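PDB 4GQ2: nucleoporin nup120 from Schizosaccharomyces pombe, which serves as a structural component of the nuclear pore complex, whose nucleoporins can both build the pore and dock transiently associated nuclear transport factors. Local coordinates for residues A[191-196]-A[250-255]; A[473-478]-A[500-505]; A[559-564]-A[570-575]; A[775-780]-A[814-819]. All blocks are in the same frame, centred on the assembly; numbering follows the deposited sequence.

Contact 1 of 4, residues A[191-196]-A[250-255]; sequences GGLTKI and LVMLSL
L193 and M252, the closest backbone pair, hold their CA atoms 10.6 Å apart, a spacing that belongs to two layers of sheet meeting through side chains; no backbone hydrogen bond joins the two strands. From one layer L193 points toward the other, and there L250 and M252, two residues apart on their strand and therefore on the same side of it, point back. The meeting is made by a single methyl: CD2 of L193 rests against the sulfur of M252, with CD2 to SD at 3.9 Å. The same CD2 faces the methyl of L250, CD2 to CD2 being 4.2 Å. The leucine side chain is thrown outward from its strand because CG stands opposite the backbone N (chi1 -179°). M252 arrives at a slant, and its chain bends at chi3 (-63°), which turns CE out of line with CB and CG and offers the flank of the thioether to L193. Leucine and methionine suit this place, since each fills buried space without asking for a polar partner. M241 of strand 238-244 touches both L193 and M252, while I210 packs on L193 from the neighbouring strand 204-210. Strand 193-199 and strand 249-254 are middle (non-edge) strands, the third and the second, of successive four-stranded antiparallel sheets, and such face-to-face packing of consecutive blades is the hallmark of a beta-propeller.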
loop_
_atom_site.group_PDB
_atom_site.type_symbol
_atom_site.label_atom_id
_atom_site.label_comp_id
_atom_site.label_asym_id
_atom_site.label_seq_id
_atom_site.Cartn_x
_atom_site.Cartn_y
_atom_site.Cartn_z
ATOM N N GLY A 191 -38.082 -11.032 -35.225
ATOM C CA GLY A 191 -38.949 -9.934 -35.644
ATOM C C GLY A 191 -40.090 -9.684 -34.677
ATOM O O GLY A 191 -40.566 -10.610 -34.012
ATOM N N GLY A 192 -40.535 -8.431 -34.604
ATOM C CA GLY A 192 -41.630 -8.058 -33.714
ATOM C C GLY A 192 -41.225 -7.248 -32.494
ATOM O O GLY A 192 -40.046 -7.167 -32.142
ATOM N N LEU A 193 -42.222 -6.657 -31.841
ATOM C CA LEU A 193 -42.001 -5.734 -30.733
ATOM C C LEU A 193 -43.227 -5.662 -29.823
ATOM O O LEU A 193 -44.337 -5.396 -30.283
ATOM C CB LEU A 193 -41.657 -4.337 -31.270
ATOM C CG LEU A 193 -41.353 -3.205 -30.283
ATOM C CD1 LEU A 193 -39.921 -3.284 -29.770
ATOM C CD2 LEU A 193 -41.608 -1.857 -30.939
ATOM N N THR A 194 -43.009 -5.887 -28.533
ATOM C CA THR A 194 -44.080 -5.834 -27.543
ATOM C C THR A 194 -43.873 -4.699 -26.540
ATOM O O THR A 194 -42.740 -4.296 -26.265
ATOM C CB THR A 194 -44.226 -7.178 -26.786
ATOM O OG1 THR A 194 -45.337 -7.105 -25.887
ATOM C CG2 THR A 194 -42.971 -7.506 -25.984
ATOM N N LYS A 195 -44.973 -4.177 -26.010
ATOM C CA LYS A 195 -44.903 -3.282 -24.865
ATOM C C LYS A 195 -45.540 -3.982 -23.674
ATOM O O LYS A 195 -46.751 -4.212 -23.650
ATOM C CB LYS A 195 -45.588 -1.937 -25.144
ATOM C CG LYS A 195 -45.392 -0.918 -24.030
ATOM C CD LYS A 195 -46.299 0.296 -24.177
ATOM C CE LYS A 195 -45.696 1.344 -25.097
ATOM N NZ LYS A 195 -46.622 2.493 -25.296
ATOM N N ILE A 196 -44.710 -4.343 -22.702
ATOM C CA ILE A 196 -45.187 -4.940 -21.466
ATOM C C ILE A 196 -45.512 -3.829 -20.467
ATOM O O ILE A 196 -44.641 -3.031 -20.128
ATOM C CB ILE A 196 -44.153 -5.930 -20.886
ATOM C CG1 ILE A 196 -43.854 -7.033 -21.912
ATOM C CG2 ILE A 196 -44.646 -6.519 -19.567
ATOM C CD1 ILE A 196 -42.593 -7.825 -21.640
ATOM N N LEU A 250 -39.804 6.319 -29.382
ATOM C CA LEU A 250 -38.848 5.232 -29.527
ATOM C C LEU A 250 -38.178 5.370 -30.889
ATOM O O LEU A 250 -38.857 5.576 -31.894
ATOM C CB LEU A 250 -39.574 3.890 -29.425
ATOM C CG LEU A 250 -38.843 2.677 -28.845
ATOM C CD1 LEU A 250 -38.626 2.840 -27.346
ATOM C CD2 LEU A 250 -39.625 1.405 -29.131
ATOM N N VAL A 251 -36.850 5.298 -30.919
ATOM C CA VAL A 251 -36.108 5.302 -32.183
ATOM C C VAL A 251 -35.523 3.919 -32.420
ATOM O O VAL A 251 -34.790 3.392 -31.581
ATOM C CB VAL A 251 -34.996 6.374 -32.226
ATOM C CG1 VAL A 251 -34.199 6.273 -33.521
ATOM C CG2 VAL A 251 -35.593 7.767 -32.093
ATOM N N MET A 252 -35.864 3.337 -33.566
ATOM C CA MET A 252 -35.471 1.972 -33.888
ATOM C C MET A 252 -34.773 1.891 -35.237
ATOM O O MET A 252 -35.065 2.668 -36.152
ATOM C CB MET A 252 -36.692 1.050 -33.884
ATOM C CG MET A 252 -37.635 1.264 -32.707
ATOM S SD MET A 252 -39.265 0.526 -32.938
ATOM C CE MET A 252 -39.897 1.441 -34.341
ATOM N N LEU A 253 -33.839 0.949 -35.338
ATOM C CA LEU A 253 -33.213 0.588 -36.596
ATOM C C LEU A 253 -33.548 -0.862 -36.923
ATOM O O LEU A 253 -33.466 -1.738 -36.053
ATOM C CB LEU A 253 -31.699 0.795 -36.528
ATOM C CG LEU A 253 -30.884 0.497 -37.789
ATOM C CD1 LEU A 253 -31.419 1.234 -39.010
ATOM C CD2 LEU A 253 -29.429 0.857 -37.557
ATOM N N SER A 254 -33.932 -1.107 -38.176
ATOM C CA SER A 254 -34.396 -2.432 -38.605
ATOM C C SER A 254 -33.306 -3.247 -39.298
ATOM O O SER A 254 -32.276 -2.705 -39.691
ATOM C CB SER A 254 -35.610 -2.297 -39.525
ATOM O OG SER A 254 -35.266 -1.608 -40.713
ATOM N N LEU A 255 -33.549 -4.548 -39.450
ATOM C CA LEU A 255 -32.623 -5.444 -40.142
ATOM C C LEU A 255 -32.392 -4.991 -41.587
ATOM O O LEU A 255 -31.308 -5.190 -42.137
ATOM C CB LEU A 255 -33.131 -6.894 -40.095
ATOM C CG LEU A 255 -32.217 -8.022 -40.602
ATOM C CD1 LEU A 255 -31.071 -8.305 -39.636
ATOM C CD2 LEU A 255 -33.012 -9.294 -40.857
#

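Contact 2 of 4, residues A[473-478]-A[500-505]; sequences SSIVST and YNEWER
I475 lies over one face of the indole of W503 and touches it with two of its methyls. CG2 stands above the five-membered ring, 3.7 Å from its centroid and 15° off the ring normal, a CH-pi contact. CD1 covers the six-membered ring nearer its rim, with I475 CD1 to W503 CE3 at 3.5 Å. The beta-branch allows this double reach: CG2 sits opposite the backbone N of its own residue while CG1 carries CD1 to the other half of the indole. I475 CG1 also packs on the aliphatic part of E502, 4.0 Å from CG. The chain of E502 bends at chi2 (64°), and its carboxylate forms a salt bridge with R505 one turn on, NH1 to OE2 being 2.8 Å, a bent bond with OE2 close to the guanidinium plane. T478 OG1 comes near E502 without a bond, being hydrogen-bonded to I475 O at 2.9 Å. Outside the pair, W503 NE1 bonds to S420 OG, and the ring meets W423 with the planes nearly parallel. Were W503 an alanine, the I475 methyls would probably lose their aromatic surface and the S420 hydroxyl its N-H partner. The axes of the two segments approach to 9.9 Å at 138°, as in a splayed antiparallel helical hairpin, here formed by the consecutive helices 464-478 and 492-515.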
loop_
_atom_site.group_PDB
_atom_site.type_symbol
_atom_site.label_atom_id
_atom_site.label_comp_id
_atom_site.label_asym_id
_atom_site.label_seq_id
_atom_site.Cartn_x
_atom_site.Cartn_y
_atom_site.Cartn_z
ATOM N N SER A 473 2.527 -18.062 2.027
ATOM C CA SER A 473 2.641 -19.342 2.712
ATOM C C SER A 473 2.653 -20.508 1.734
ATOM O O SER A 473 3.472 -21.405 1.856
ATOM C CB SER A 473 1.508 -19.518 3.725
ATOM O OG SER A 473 1.541 -20.815 4.282
ATOM N N SER A 474 1.746 -20.488 0.764
ATOM C CA SER A 474 1.613 -21.608 -0.154
ATOM C C SER A 474 2.786 -21.712 -1.142
ATOM O O SER A 474 3.154 -22.812 -1.545
ATOM C CB SER A 474 0.276 -21.550 -0.890
ATOM O OG SER A 474 0.285 -20.538 -1.873
ATOM N N ILE A 475 3.362 -20.575 -1.531
ATOM C CA ILE A 475 4.567 -20.571 -2.366
ATOM C C ILE A 475 5.809 -21.014 -1.588
ATOM O O ILE A 475 6.588 -21.836 -2.077
ATOM C CB ILE A 475 4.792 -19.203 -3.034
ATOM C CG1 ILE A 475 3.977 -19.138 -4.317
ATOM C CG2 ILE A 475 6.263 -18.984 -3.373
ATOM C CD1 ILE A 475 3.498 -17.750 -4.654
ATOM N N VAL A 476 5.974 -20.485 -0.374
ATOM C CA VAL A 476 7.114 -20.837 0.484
ATOM C C VAL A 476 7.095 -22.328 0.852
ATOM O O VAL A 476 8.142 -22.947 0.987
ATOM C CB VAL A 476 7.200 -19.907 1.727
ATOM C CG1 VAL A 476 8.243 -20.380 2.734
ATOM C CG2 VAL A 476 7.546 -18.496 1.282
ATOM N N SER A 477 5.901 -22.904 0.972
ATOM C CA SER A 477 5.745 -24.312 1.353
ATOM C C SER A 477 6.094 -25.300 0.234
ATOM O O SER A 477 6.422 -26.443 0.509
ATOM C CB SER A 477 4.319 -24.575 1.838
ATOM O OG SER A 477 3.415 -24.512 0.753
ATOM N N THR A 478 6.015 -24.860 -1.020
ATOM C CA THR A 478 6.320 -25.739 -2.150
ATOM C C THR A 478 7.805 -25.787 -2.479
ATOM O O THR A 478 8.252 -26.685 -3.189
ATOM C CB THR A 478 5.556 -25.351 -3.441
ATOM O OG1 THR A 478 5.839 -23.990 -3.791
ATOM C CG2 THR A 478 4.057 -25.539 -3.278
ATOM N N TYR A 500 12.114 -17.735 -6.685
ATOM C CA TYR A 500 11.828 -16.665 -7.645
ATOM C C TYR A 500 10.906 -17.171 -8.749
ATOM O O TYR A 500 9.901 -16.526 -9.077
ATOM C CB TYR A 500 13.131 -16.114 -8.254
ATOM C CG TYR A 500 12.929 -14.944 -9.198
ATOM C CD1 TYR A 500 12.501 -15.143 -10.512
ATOM C CD2 TYR A 500 13.148 -13.638 -8.770
ATOM C CE1 TYR A 500 12.294 -14.074 -11.369
ATOM C CE2 TYR A 500 12.959 -12.563 -9.623
ATOM C CZ TYR A 500 12.536 -12.785 -10.921
ATOM O OH TYR A 500 12.339 -11.710 -11.757
ATOM N N ASN A 501 11.247 -18.331 -9.309
ATOM C CA ASN A 501 10.493 -18.914 -10.425
ATOM C C ASN A 501 9.076 -19.325 -10.051
ATOM O O ASN A 501 8.150 -19.196 -10.858
ATOM C CB ASN A 501 11.243 -20.112 -11.029
ATOM C CG ASN A 501 12.546 -19.715 -11.709
ATOM O OD1 ASN A 501 12.796 -18.538 -11.992
ATOM N ND2 ASN A 501 13.381 -20.703 -11.981
ATOM N N GLU A 502 8.903 -19.826 -8.834
ATOM C CA GLU A 502 7.562 -20.146 -8.361
ATOM C C GLU A 502 6.709 -18.875 -8.248
ATOM O O GLU A 502 5.565 -18.845 -8.704
ATOM C CB GLU A 502 7.607 -20.913 -7.036
ATOM C CG GLU A 502 6.268 -21.516 -6.617
ATOM C CD GLU A 502 5.735 -22.585 -7.566
ATOM O OE1 GLU A 502 4.721 -23.221 -7.225
ATOM O OE2 GLU A 502 6.309 -22.802 -8.648
ATOM N N TRP A 503 7.271 -17.826 -7.656
ATOM C CA TRP A 503 6.573 -16.532 -7.598
ATOM C C TRP A 503 6.227 -16.060 -8.981
ATOM O O TRP A 503 5.091 -15.673 -9.240
ATOM C CB TRP A 503 7.422 -15.495 -6.885
ATOM C CG TRP A 503 7.338 -15.534 -5.378
ATOM C CD1 TRP A 503 8.312 -15.957 -4.483
ATOM C CD2 TRP A 503 6.215 -15.113 -4.541
ATOM N NE1 TRP A 503 7.878 -15.830 -3.189
ATOM C CE2 TRP A 503 6.631 -15.328 -3.154
ATOM C CE3 TRP A 503 4.949 -14.586 -4.793
ATOM C CZ2 TRP A 503 5.797 -15.036 -2.083
ATOM C CZ3 TRP A 503 4.122 -14.292 -3.708
ATOM C CH2 TRP A 503 4.536 -14.511 -2.387
ATOM N N GLU A 504 7.195 -16.117 -9.897
ATOM C CA GLU A 504 6.953 -15.744 -11.282
ATOM C C GLU A 504 5.785 -16.491 -11.927
ATOM O O GLU A 504 4.929 -15.865 -12.569
ATOM C CB GLU A 504 8.204 -15.917 -12.134
ATOM C CG GLU A 504 8.003 -15.472 -13.578
ATOM C CD GLU A 504 9.305 -15.174 -14.281
ATOM O OE1 GLU A 504 10.191 -16.058 -14.291
ATOM O OE2 GLU A 504 9.437 -14.057 -14.826
ATOM N N ARG A 505 5.745 -17.810 -11.753
ATOM C CA ARG A 505 4.660 -18.617 -12.321
ATOM C C ARG A 505 3.320 -18.159 -11.778
ATOM O O ARG A 505 2.352 -18.013 -12.526
ATOM C CB ARG A 505 4.841 -20.103 -12.006
ATOM C CG ARG A 505 5.850 -20.809 -12.888
ATOM C CD ARG A 505 6.048 -22.263 -12.472
ATOM N NE ARG A 505 7.375 -22.709 -12.883
ATOM C CZ ARG A 505 8.393 -22.938 -12.055
ATOM N NH1 ARG A 505 8.242 -22.811 -10.737
ATOM N NH2 ARG A 505 9.564 -23.319 -12.553
#

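Contact 3 of 4, residues A[559-564]-A[570-575]; sequences KLISSL and SLIEGY
Y575 and L560 meet where two consecutive helices, 557-561 and 571-585, are joined by a short loop into a helix-loop-helix unit, the last turn of the first lying against the first turn of the second. Y575 sets out toward the earlier helix, and its ring presents an edge to the backbone there: CE2 lies 3.3 Å from L560 O, which sits near the ring plane. Beside it CB of L560 packs on CD2 of the ring at 4.0 Å. An aromatic residue fits well, because its polarised edge can face a carbonyl oxygen while its CB and ring carbons pack on apolar side chains. I561 completes that apolar part. Its CD1 wedges between the second-helix side chains, 3.9 Å from I572 CG2 and equally far from Y575 CB; the isoleucines cross at about a right angle. With CG1 placed opposite the carbonyl carbon (chi1 -63°), I561 brings this terminal methyl toward helix 571-585, although its CB sets off to the side. Around the ring, F552 makes an edge-to-face contact, and the hydroxyl has a weak hydrogen bond with R656. S563 OG donates to L560 O at 3.0 Å, nearly in line with the carbonyl bond (175°). With an alanine here, L560 O would probably lose this hydroxyl bond, leaving the weaker amide bond from the same residue to hold the helix end. Committed to that carbonyl, S563 OG stays 3.9 Å from Y575 OH and is not bonded to it.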
loop_
_atom_site.group_PDB
_atom_site.type_symbol
_atom_site.label_atom_id
_atom_site.label_comp_id
_atom_site.label_asym_id
_atom_site.label_seq_id
_atom_site.Cartn_x
_atom_site.Cartn_y
_atom_site.Cartn_z
ATOM N N LYS A 559 8.796 13.195 -30.693
ATOM C CA LYS A 559 7.367 13.479 -30.528
ATOM C C LYS A 559 7.103 14.575 -29.487
ATOM O O LYS A 559 6.190 15.392 -29.657
ATOM C CB LYS A 559 6.589 12.198 -30.200
ATOM C CG LYS A 559 5.072 12.360 -30.172
ATOM C CD LYS A 559 4.335 11.074 -30.537
ATOM C CE LYS A 559 4.357 10.034 -29.421
ATOM N NZ LYS A 559 3.541 10.421 -28.236
ATOM N N LEU A 560 7.903 14.596 -28.421
ATOM C CA LEU A 560 7.823 15.667 -27.427
ATOM C C LEU A 560 8.112 17.034 -28.044
ATOM O O LEU A 560 7.379 17.990 -27.804
ATOM C CB LEU A 560 8.760 15.401 -26.246
ATOM C CG LEU A 560 8.204 14.539 -25.116
ATOM C CD1 LEU A 560 9.337 13.973 -24.274
ATOM C CD2 LEU A 560 7.226 15.329 -24.258
ATOM N N ILE A 561 9.169 17.108 -28.849
ATOM C CA ILE A 561 9.563 18.344 -29.535
ATOM C C ILE A 561 8.454 18.869 -30.457
ATOM O O ILE A 561 8.198 20.076 -30.507
ATOM C CB ILE A 561 10.882 18.151 -30.333
ATOM C CG1 ILE A 561 12.060 17.805 -29.403
ATOM C CG2 ILE A 561 11.194 19.365 -31.208
ATOM C CD1 ILE A 561 12.396 18.839 -28.347
ATOM N N SER A 562 7.787 17.955 -31.161
ATOM C CA SER A 562 6.770 18.312 -32.155
ATOM C C SER A 562 5.500 18.965 -31.586
ATOM O O SER A 562 4.550 19.218 -32.328
ATOM C CB SER A 562 6.415 17.098 -33.021
ATOM O OG SER A 562 5.847 16.063 -32.239
ATOM N N SER A 563 5.485 19.232 -30.280
ATOM C CA SER A 563 4.443 20.060 -29.673
ATOM C C SER A 563 4.720 21.524 -30.022
ATOM O O SER A 563 5.741 22.093 -29.624
ATOM C CB SER A 563 4.364 19.849 -28.155
ATOM O OG SER A 563 5.526 20.325 -27.498
ATOM N N LEU A 564 3.786 22.109 -30.768
ATOM C CA LEU A 564 3.954 23.388 -31.475
ATOM C C LEU A 564 4.403 24.582 -30.614
ATOM O O LEU A 564 4.094 24.642 -29.425
ATOM C CB LEU A 564 2.652 23.740 -32.214
ATOM C CG LEU A 564 2.000 22.668 -33.096
ATOM C CD1 LEU A 564 0.900 21.929 -32.343
ATOM C CD2 LEU A 564 1.448 23.297 -34.364
ATOM N N SER A 570 14.060 28.658 -24.381
ATOM C CA SER A 570 14.582 27.477 -23.698
ATOM C C SER A 570 13.621 26.289 -23.681
ATOM O O SER A 570 13.889 25.278 -23.020
ATOM C CB SER A 570 14.921 27.857 -22.258
ATOM O OG SER A 570 15.858 28.920 -22.212
ATOM N N LEU A 571 12.509 26.416 -24.401
ATOM C CA LEU A 571 11.473 25.387 -24.423
ATOM C C LEU A 571 12.030 24.060 -24.928
ATOM O O LEU A 571 11.966 23.048 -24.221
ATOM C CB LEU A 571 10.268 25.835 -25.268
ATOM C CG LEU A 571 9.270 26.890 -24.750
ATOM C CD1 LEU A 571 8.572 26.442 -23.469
ATOM C CD2 LEU A 571 9.901 28.269 -24.572
ATOM N N ILE A 572 12.598 24.085 -26.136
ATOM C CA ILE A 572 13.215 22.909 -26.760
ATOM C C ILE A 572 14.401 22.409 -25.932
ATOM O O ILE A 572 14.511 21.213 -25.650
ATOM C CB ILE A 572 13.654 23.204 -28.220
ATOM C CG1 ILE A 572 12.430 23.485 -29.107
ATOM C CG2 ILE A 572 14.479 22.053 -28.791
ATOM C CD1 ILE A 572 12.744 24.146 -30.435
ATOM N N GLU A 573 15.269 23.331 -25.529
ATOM C CA GLU A 573 16.476 22.980 -24.788
ATOM C C GLU A 573 16.192 22.320 -23.443
ATOM O O GLU A 573 16.925 21.423 -23.029
ATOM C CB GLU A 573 17.365 24.202 -24.604
ATOM C CG GLU A 573 18.075 24.621 -25.877
ATOM C CD GLU A 573 19.188 25.618 -25.634
ATOM O OE1 GLU A 573 19.587 25.821 -24.464
ATOM O OE2 GLU A 573 19.669 26.195 -26.630
ATOM N N GLY A 574 15.134 22.772 -22.770
ATOM C CA GLY A 574 14.681 22.164 -21.519
ATOM C C GLY A 574 14.269 20.719 -21.723
ATOM O O GLY A 574 14.654 19.833 -20.948
ATOM N N TYR A 575 13.488 20.484 -22.775
ATOM C CA TYR A 575 13.092 19.136 -23.177
ATOM C C TYR A 575 14.311 18.240 -23.374
ATOM O O TYR A 575 14.349 17.111 -22.873
ATOM C CB TYR A 575 12.275 19.191 -24.465
ATOM C CG TYR A 575 10.808 19.494 -24.272
ATOM C CD1 TYR A 575 10.362 20.242 -23.183
ATOM C CD2 TYR A 575 9.863 19.050 -25.195
ATOM C CE1 TYR A 575 9.019 20.528 -23.012
ATOM C CE2 TYR A 575 8.515 19.329 -25.030
ATOM C CZ TYR A 575 8.100 20.066 -23.937
ATOM O OH TYR A 575 6.764 20.343 -23.771
#

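Contact 4 of 4, residues A[775-780]-A[814-819]; sequences SALNYS and TELVEK
L777 reaches across with both methyls to a helix that answers with two side chains one turn apart, L816 and K819. Its CD1 touches the leucine methyl, L777 CD1 to L816 CD1 being 4.0 Å, and the start of the lysine chain, 3.9 Å to K819 CG. The other methyl joins in, L777 CD2 lying 4.0 Å from the same CG, which is thereby straddled by the fork of the leucine. No hydrogen bond or salt bridge joins the two segments. Leucine suits the central position by offering two methyls at once, and lysine suits the margin because its first methylenes serve as apolar surface while the ammonium leads elsewhere. L816 stretches away from its helix with CG opposite the backbone N (chi1 175°), and this brings CD1 close although its CB starts off to the side. The K819 chain turns at chi2 and chi4, so that NZ comes back toward its neighbour E818, making a long ion pair with OE1 at 3.9 Å. E818 is tied by its other oxygen to the backbone N of V879.

Farther out, near the end of helix 770-777, N778 ND2 bonds back to F774 O, and S780 OG bonds to N778 O at 2.9 Å. Helix 812-822 belongs largely to the HEAT-repeat region of Nup120, and helix 770-777 packs on it here. S775 and A776 pack on helix 672-703, N778 and Y779 on helix 790-803, and T814 and V817 on helix 840-852, so the contact lies among all three, while Y779 OH bonds to S93 of the propeller region.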
loop_
_atom_site.group_PDB
_atom_site.type_symbol
_atom_site.label_atom_id
_atom_site.label_comp_id
_atom_site.label_asym_id
_atom_site.label_seq_id
_atom_site.Cartn_x
_atom_site.Cartn_y
_atom_site.Cartn_z
ATOM N N SER A 775 -6.223 10.947 0.062
ATOM C CA SER A 775 -7.087 11.393 -1.020
ATOM C C SER A 775 -8.329 12.064 -0.460
ATOM O O SER A 775 -8.748 13.115 -0.939
ATOM C CB SER A 775 -7.460 10.215 -1.921
ATOM O OG SER A 775 -6.317 9.734 -2.608
ATOM N N ALA A 776 -8.894 11.468 0.584
ATOM C CA ALA A 776 -10.097 11.997 1.213
ATOM C C ALA A 776 -9.864 13.369 1.853
ATOM O O ALA A 776 -10.737 14.231 1.783
ATOM C CB ALA A 776 -10.654 11.005 2.215
ATOM N N LEU A 777 -8.686 13.583 2.441
ATOM C CA LEU A 777 -8.355 14.873 3.070
ATOM C C LEU A 777 -8.229 16.017 2.065
ATOM O O LEU A 777 -8.353 17.187 2.429
ATOM C CB LEU A 777 -7.060 14.784 3.882
ATOM C CG LEU A 777 -7.058 13.902 5.131
ATOM C CD1 LEU A 777 -5.634 13.669 5.619
ATOM C CD2 LEU A 777 -7.922 14.523 6.219
ATOM N N ASN A 778 -7.965 15.677 0.806
ATOM C CA ASN A 778 -7.781 16.680 -0.232
ATOM C C ASN A 778 -8.988 16.771 -1.154
ATOM O O ASN A 778 -8.903 17.343 -2.243
ATOM C CB ASN A 778 -6.521 16.372 -1.035
ATOM C CG ASN A 778 -5.261 16.647 -0.252
ATOM O OD1 ASN A 778 -4.822 17.788 -0.153
ATOM N ND2 ASN A 778 -4.670 15.599 0.314
ATOM N N TYR A 779 -10.106 16.196 -0.710
ATOM C CA TYR A 779 -11.326 16.141 -1.504
ATOM C C TYR A 779 -11.725 17.534 -1.973
ATOM O O TYR A 779 -11.761 18.481 -1.186
ATOM C CB TYR A 779 -12.466 15.483 -0.718
ATOM C CG TYR A 779 -13.766 15.427 -1.490
ATOM C CD1 TYR A 779 -13.836 14.777 -2.719
ATOM C CD2 TYR A 779 -14.925 16.029 -0.996
ATOM C CE1 TYR A 779 -15.017 14.722 -3.432
ATOM C CE2 TYR A 779 -16.115 15.979 -1.705
ATOM C CZ TYR A 779 -16.152 15.325 -2.922
ATOM O OH TYR A 779 -17.317 15.260 -3.648
ATOM N N SER A 780 -12.005 17.658 -3.264
ATOM C CA SER A 780 -12.202 18.968 -3.859
ATOM C C SER A 780 -13.216 18.982 -4.989
ATOM O O SER A 780 -13.456 17.969 -5.655
ATOM C CB SER A 780 -10.865 19.529 -4.355
ATOM O OG SER A 780 -10.000 19.801 -3.263
ATOM N N THR A 814 3.816 15.693 8.451
ATOM C CA THR A 814 3.245 15.932 9.766
ATOM C C THR A 814 1.724 15.970 9.689
ATOM O O THR A 814 1.046 15.317 10.485
ATOM C CB THR A 814 3.789 17.215 10.401
ATOM O OG1 THR A 814 5.223 17.163 10.429
ATOM C CG2 THR A 814 3.268 17.357 11.809
ATOM N N GLU A 815 1.205 16.709 8.712
ATOM C CA GLU A 815 -0.234 16.838 8.502
ATOM C C GLU A 815 -0.902 15.485 8.276
ATOM O O GLU A 815 -1.877 15.155 8.944
ATOM C CB GLU A 815 -0.525 17.760 7.317
ATOM C CG GLU A 815 -0.210 19.233 7.569
ATOM C CD GLU A 815 -0.546 20.126 6.381
ATOM O OE1 GLU A 815 -1.122 19.630 5.385
ATOM O OE2 GLU A 815 -0.233 21.333 6.444
ATOM N N LEU A 816 -0.372 14.703 7.338
ATOM C CA LEU A 816 -0.989 13.426 7.015
ATOM C C LEU A 816 -0.908 12.456 8.192
ATOM O O LEU A 816 -1.930 11.884 8.591
ATOM C CB LEU A 816 -0.401 12.814 5.731
ATOM C CG LEU A 816 -0.893 11.407 5.373
ATOM C CD1 LEU A 816 -2.414 11.369 5.267
ATOM C CD2 LEU A 816 -0.244 10.916 4.082
ATOM N N VAL A 817 0.292 12.301 8.754
ATOM C CA VAL A 817 0.508 11.398 9.896
ATOM C C VAL A 817 -0.328 11.803 11.115
ATOM O O VAL A 817 -0.893 10.936 11.810
ATOM C CB VAL A 817 2.005 11.290 10.276
ATOM C CG1 VAL A 817 2.193 10.447 11.526
ATOM C CG2 VAL A 817 2.804 10.694 9.128
ATOM N N GLU A 818 -0.433 13.112 11.349
ATOM C CA GLU A 818 -1.208 13.634 12.477
ATOM C C GLU A 818 -2.673 13.213 12.359
ATOM O O GLU A 818 -3.278 12.793 13.345
ATOM C CB GLU A 818 -1.067 15.160 12.588
ATOM C CG GLU A 818 -1.481 15.748 13.934
ATOM C CD GLU A 818 -2.893 16.312 13.950
ATOM O OE1 GLU A 818 -3.545 16.366 12.886
ATOM O OE2 GLU A 818 -3.357 16.719 15.036
ATOM N N LYS A 819 -3.221 13.288 11.147
ATOM C CA LYS A 819 -4.603 12.861 10.901
ATOM C C LYS A 819 -4.782 11.360 11.077
ATOM O O LYS A 819 -5.785 10.904 11.643
ATOM C CB LYS A 819 -5.071 13.284 9.513
ATOM C CG LYS A 819 -5.435 14.754 9.393
ATOM C CD LYS A 819 -6.666 15.091 10.225
ATOM C CE LYS A 819 -7.138 16.513 9.977
ATOM N NZ LYS A 819 -6.040 17.505 10.138
#

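The four contacts follow one another along the chain, each closing before the next opens, and none touches another. Contact 1 is the most remote: its centre lies 53 to 56 Å from the other three, and it stands on the opposite side of the chain's centre from contact 4. Contacts 1 and 2 share the sequence range of the propeller family, yet one joins blades and the other joins helices about 44 Å away between nearest atoms. Contact 4, the most central, lies 37 Å from contact 2 and 36 Å from contact 3, centre to centre. All four are packing contacts, fitting a structural constituent of the nuclear pore.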